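Long-range contact in agglutinin alpha chain (Maclura pomifera, PDB 3LLZ), which binds galactose as a jacalin-family lectin, recognising the T-antigen disaccharide Gal-beta1,3-GalNAc: residues Ser21-Asp33 against Ile113-Asp125. Numbering follows the deposited sequence.
With NGA (2-acetamido-2-deoxy-beta-D-galactopyranose), chain C.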
loop_
_atom_site.group_PDB
_atom_site.type_symbol
_atom_site.label_atom_id
_atom_site.label_comp_id
_atom_site.label_asym_id
_atom_site.label_seq_id
_atom_site.Cartn_x
_atom_site.Cartn_y
_atom_site.Cartn_z
ATOM N N SER A 21 33.924 5.436 17.051
ATOM C CA SER A 21 34.858 4.743 16.172
ATOM C C SER A 21 35.521 3.512 16.777
ATOM O O SER A 21 36.169 2.744 16.067
ATOM C CB SER A 21 35.935 5.718 15.691
ATOM O OG SER A 21 35.352 6.800 14.986
ATOM N N GLU A 22 35.360 3.316 18.081
ATOM C CA GLU A 22 35.964 2.168 18.744
ATOM C C GLU A 22 34.933 1.118 19.141
ATOM O O GLU A 22 35.265 -0.057 19.296
ATOM C CB GLU A 22 36.733 2.625 19.988
ATOM C CG GLU A 22 37.759 3.718 19.716
ATOM C CD GLU A 22 38.843 3.284 18.747
ATOM O OE1 GLU A 22 39.649 4.146 18.335
ATOM O OE2 GLU A 22 38.898 2.085 18.400
ATOM N N THR A 23 33.682 1.538 19.297
ATOM C CA THR A 23 32.631 0.609 19.695
ATOM C C THR A 23 31.529 0.413 18.659
ATOM O O THR A 23 31.661 -0.414 17.758
ATOM C CB THR A 23 31.994 1.036 21.037
ATOM O OG1 THR A 23 31.548 2.394 20.951
ATOM C CG2 THR A 23 33.009 0.913 22.165
ATOM N N ALA A 24 30.445 1.171 18.787
ATOM C CA ALA A 24 29.330 1.024 17.860
ATOM C C ALA A 24 28.411 2.235 17.842
ATOM O O ALA A 24 28.734 3.290 18.389
ATOM C CB ALA A 24 28.532 -0.223 18.221
ATOM N N ILE A 25 27.259 2.069 17.199
ATOM C CA ILE A 25 26.271 3.134 17.113
ATOM C C ILE A 25 25.603 3.299 18.472
ATOM O O ILE A 25 25.359 2.313 19.178
ATOM C CB ILE A 25 25.184 2.800 16.055
ATOM C CG1 ILE A 25 25.831 2.617 14.678
ATOM C CG2 ILE A 25 24.128 3.903 16.010
ATOM C CD1 ILE A 25 26.612 3.823 14.189
ATOM N N GLY A 26 25.315 4.545 18.831
ATOM C CA GLY A 26 24.664 4.828 20.095
ATOM C C GLY A 26 23.193 5.166 19.916
ATOM O O GLY A 26 22.460 4.442 19.244
ATOM N N GLY A 27 22.765 6.276 20.514
ATOM C CA GLY A 27 21.374 6.679 20.416
ATOM C C GLY A 27 21.005 7.288 19.080
ATOM O O GLY A 27 21.869 7.578 18.252
ATOM N N LEU A 28 19.707 7.481 18.865
ATOM C CA LEU A 28 19.242 8.074 17.624
ATOM C C LEU A 28 17.886 8.744 17.794
ATOM O O LEU A 28 17.069 8.340 18.626
ATOM C CB LEU A 28 19.190 7.016 16.521
ATOM C CG LEU A 28 18.155 5.900 16.569
ATOM C CD1 LEU A 28 16.840 6.404 16.000
ATOM C CD2 LEU A 28 18.646 4.722 15.738
ATOM N N ARG A 29 17.674 9.796 17.015
ATOM C CA ARG A 29 16.432 10.555 17.053
ATOM C C ARG A 29 16.132 10.974 15.629
ATOM O O ARG A 29 16.945 11.623 14.974
ATOM C CB ARG A 29 16.587 11.791 17.940
ATOM C CG ARG A 29 15.289 12.533 18.215
ATOM C CD ARG A 29 15.564 13.795 19.022
ATOM N NE ARG A 29 14.359 14.576 19.288
ATOM C CZ ARG A 29 13.478 14.308 20.247
ATOM N NH1 ARG A 29 12.411 15.080 20.410
ATOM N NH2 ARG A 29 13.662 13.276 21.051
ATOM N N VAL A 30 14.957 10.593 15.153
ATOM C CA VAL A 30 14.563 10.903 13.796
ATOM C C VAL A 30 13.507 11.992 13.717
ATOM O O VAL A 30 12.570 12.025 14.514
ATOM C CB VAL A 30 14.011 9.640 13.098
ATOM C CG1 VAL A 30 13.618 9.963 11.663
ATOM C CG2 VAL A 30 15.046 8.524 13.141
ATOM N N THR A 31 13.683 12.900 12.766
ATOM C CA THR A 31 12.701 13.943 12.528
ATOM C C THR A 31 12.036 13.512 11.228
ATOM O O THR A 31 12.659 13.497 10.165
ATOM C CB THR A 31 13.341 15.325 12.339
ATOM O OG1 THR A 31 13.984 15.719 13.557
ATOM C CG2 THR A 31 12.274 16.354 11.986
ATOM N N TYR A 32 10.772 13.126 11.331
ATOM C CA TYR A 32 10.018 12.664 10.179
ATOM C C TYR A 32 9.248 13.792 9.552
ATOM O O TYR A 32 9.192 14.905 10.083
ATOM C CB TYR A 32 8.994 11.616 10.615
ATOM C CG TYR A 32 9.589 10.368 11.198
ATOM C CD1 TYR A 32 10.025 9.337 10.370
ATOM C CD2 TYR A 32 9.748 10.224 12.574
ATOM C CE1 TYR A 32 10.605 8.194 10.896
ATOM C CE2 TYR A 32 10.329 9.082 13.111
ATOM C CZ TYR A 32 10.759 8.072 12.264
ATOM O OH TYR A 32 11.363 6.952 12.783
ATOM N N ASP A 33 8.672 13.500 8.394
ATOM C CA ASP A 33 7.790 14.455 7.765
ATOM C C ASP A 33 6.449 13.832 8.095
ATOM O O ASP A 33 6.281 12.613 7.996
ATOM C CB ASP A 33 7.937 14.511 6.247
ATOM C CG ASP A 33 6.863 15.383 5.604
ATOM O OD1 ASP A 33 5.847 14.841 5.113
ATOM O OD2 ASP A 33 7.024 16.617 5.616
ATOM N N ILE A 113 11.464 5.030 3.032
ATOM C CA ILE A 113 11.579 4.677 4.438
ATOM C C ILE A 113 10.648 5.674 5.120
ATOM O O ILE A 113 10.756 6.884 4.894
ATOM C CB ILE A 113 13.016 4.885 4.960
ATOM C CG1 ILE A 113 13.959 3.875 4.302
ATOM C CG2 ILE A 113 13.043 4.749 6.478
ATOM C CD1 ILE A 113 15.399 3.982 4.785
ATOM N N VAL A 114 9.720 5.185 5.934
ATOM C CA VAL A 114 8.788 6.090 6.602
ATOM C C VAL A 114 8.738 5.898 8.109
ATOM O O VAL A 114 7.871 6.451 8.781
ATOM C CB VAL A 114 7.353 5.946 6.032
ATOM C CG1 VAL A 114 7.332 6.370 4.573
ATOM C CG2 VAL A 114 6.866 4.512 6.182
ATOM N N GLY A 115 9.671 5.119 8.641
ATOM C CA GLY A 115 9.694 4.886 10.073
ATOM C C GLY A 115 10.801 3.948 10.508
ATOM O O GLY A 115 11.328 3.168 9.710
ATOM N N PHE A 116 11.158 4.036 11.784
ATOM C CA PHE A 116 12.195 3.194 12.368
ATOM C C PHE A 116 11.711 2.639 13.697
ATOM O O PHE A 116 10.922 3.277 14.395
ATOM C CB PHE A 116 13.474 3.991 12.663
ATOM C CG PHE A 116 14.242 4.407 11.445
ATOM C CD1 PHE A 116 14.000 5.629 10.832
ATOM C CD2 PHE A 116 15.226 3.576 10.916
ATOM C CE1 PHE A 116 14.724 6.025 9.711
ATOM C CE2 PHE A 116 15.957 3.961 9.793
ATOM C CZ PHE A 116 15.707 5.188 9.190
ATOM N N LYS A 117 12.192 1.450 14.036
ATOM C CA LYS A 117 11.900 0.824 15.316
ATOM C C LYS A 117 13.141 0.016 15.664
ATOM O O LYS A 117 13.979 -0.255 14.799
ATOM C CB LYS A 117 10.654 -0.076 15.250
ATOM C CG LYS A 117 10.751 -1.285 14.330
ATOM C CD LYS A 117 9.445 -2.085 14.361
ATOM C CE LYS A 117 9.216 -2.780 15.697
ATOM N NZ LYS A 117 10.132 -3.938 15.889
ATOM N N GLY A 118 13.288 -0.339 16.931
ATOM C CA GLY A 118 14.450 -1.113 17.316
ATOM C C GLY A 118 14.646 -1.181 18.811
ATOM O O GLY A 118 13.684 -1.199 19.579
ATOM N N SER A 119 15.909 -1.213 19.219
ATOM C CA SER A 119 16.258 -1.301 20.629
ATOM C C SER A 119 17.621 -0.682 20.854
ATOM O O SER A 119 18.530 -0.884 20.055
ATOM C CB SER A 119 16.291 -2.766 21.061
ATOM O OG SER A 119 16.834 -2.909 22.365
ATOM N N ILE A 120 17.763 0.081 21.932
ATOM C CA ILE A 120 19.043 0.695 22.245
ATOM C C ILE A 120 19.355 0.558 23.729
ATOM O O ILE A 120 18.533 0.894 24.582
ATOM C CB ILE A 120 19.072 2.198 21.876
ATOM C CG1 ILE A 120 18.689 2.380 20.404
ATOM C CG2 ILE A 120 20.474 2.769 22.127
ATOM C CD1 ILE A 120 18.749 3.822 19.916
ATOM N N GLY A 121 20.538 0.029 24.017
ATOM C CA GLY A 121 20.994 -0.121 25.391
ATOM C C GLY A 121 22.241 0.736 25.405
ATOM O O GLY A 121 22.167 1.940 25.187
ATOM N N TYR A 122 23.393 0.130 25.653
ATOM C CA TYR A 122 24.629 0.893 25.601
ATOM C C TYR A 122 24.801 1.306 24.140
ATOM O O TYR A 122 25.279 2.398 23.838
ATOM C CB TYR A 122 25.812 0.034 26.057
ATOM C CG TYR A 122 25.998 0.027 27.557
ATOM C CD1 TYR A 122 24.959 -0.354 28.407
ATOM C CD2 TYR A 122 27.200 0.436 28.128
ATOM C CE1 TYR A 122 25.113 -0.321 29.791
ATOM C CE2 TYR A 122 27.365 0.474 29.511
ATOM C CZ TYR A 122 26.315 0.095 30.335
ATOM O OH TYR A 122 26.467 0.149 31.703
ATOM N N TRP A 123 24.378 0.423 23.238
ATOM C CA TRP A 123 24.477 0.670 21.803
ATOM C C TRP A 123 23.194 0.247 21.107
ATOM O O TRP A 123 22.310 -0.362 21.717
ATOM C CB TRP A 123 25.659 -0.115 21.224
ATOM C CG TRP A 123 26.924 0.189 21.943
ATOM C CD1 TRP A 123 27.633 1.350 21.888
ATOM C CD2 TRP A 123 27.559 -0.625 22.938
ATOM N NE1 TRP A 123 28.668 1.320 22.796
ATOM C CE2 TRP A 123 28.644 0.119 23.454
ATOM C CE3 TRP A 123 27.312 -1.907 23.449
ATOM C CZ2 TRP A 123 29.484 -0.379 24.460
ATOM C CZ3 TRP A 123 28.147 -2.402 24.451
ATOM C CH2 TRP A 123 29.219 -1.635 24.943
ATOM N N LEU A 124 23.094 0.587 19.827
ATOM C CA LEU A 124 21.934 0.216 19.023
ATOM C C LEU A 124 21.970 -1.300 18.867
ATOM O O LEU A 124 22.827 -1.840 18.168
ATOM C CB LEU A 124 22.021 0.901 17.657
ATOM C CG LEU A 124 20.937 0.571 16.631
ATOM C CD1 LEU A 124 19.560 0.912 17.185
ATOM C CD2 LEU A 124 21.215 1.358 15.355
ATOM N N ASP A 125 21.045 -1.989 19.525
ATOM C CA ASP A 125 21.009 -3.448 19.484
ATOM C C ASP A 125 20.589 -3.990 18.130
ATOM O O ASP A 125 21.186 -4.933 17.603
ATOM C CB ASP A 125 20.049 -3.980 20.544
ATOM C CG ASP A 125 20.396 -3.496 21.931
ATOM O OD1 ASP A 125 21.545 -3.729 22.371
ATOM O OD2 ASP A 125 19.521 -2.890 22.578
HETATM C C1 NGA C . 22.569 -3.226 27.946
HETATM C C2 NGA C . 21.172 -3.849 27.771
HETATM C C3 NGA C . 21.321 -5.091 26.900
HETATM C C4 NGA C . 21.898 -4.676 25.540
HETATM C C5 NGA C . 23.272 -4.024 25.788
HETATM C C6 NGA C . 24.000 -3.559 24.530
HETATM C C7 NGA C . 19.373 -3.840 29.369
HETATM C C8 NGA C . 18.885 -4.158 30.771
HETATM N N2 NGA C . 20.617 -4.199 29.063
HETATM O O1 NGA C . 22.476 -2.071 28.699
HETATM O O3 NGA C . 20.072 -5.825 26.767
HETATM O O4 NGA C . 21.028 -3.741 24.913
HETATM O O5 NGA C . 23.137 -2.879 26.668
HETATM O O6 NGA C . 23.415 -2.388 23.969
HETATM O O7 NGA C . 18.625 -3.277 28.571
HETATM O O HOH W 1 30.700 3.271 23.499
#
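Tyr-32 and Phe-116 meet between two antiparallel sheets of the jacalin-type beta-prism, where strand 25-33 runs over strand 113-120 with axes 8.1 Å apart. With CG beside the backbone N (chi1 -63°), the tyrosine reaches across to strand 113-120 so that its OH lies in the plane of the phenylalanine ring at its edge, 3.5 Å from Phe-116 CD1. Phe-116 N gives this oxygen a weak, bent hydrogen bond; its stronger partner is Asp-6. Val-30 CG1 lies over the centre of one face of the Tyr-32 ring, while CG2 of the same valine touches Phe-116 CD1. Farther along, Leu-28 CG packs against Ile-120 CD1 (4.0 Å), and Ile-25 and Leu-124 lie side by side, CG2 to CD2. Ile-25 O meets two groups at the sugar end: it accepts a 2.9 Å bond from Leu-124 N, which sits above the carbonyl plane, and lies at the edge of the Trp-123 indole. In the adjoining loop Tyr-122 N and Trp-123 N donate to O5 and O6 of the GalNAc, respectively, whose O4 and O6 both donate to Asp-125 OD1. At the NE1 edge of the indole, one water joins Thr-23 OG1 to Trp-123 NE1, accepting from the indole at 2.9 Å.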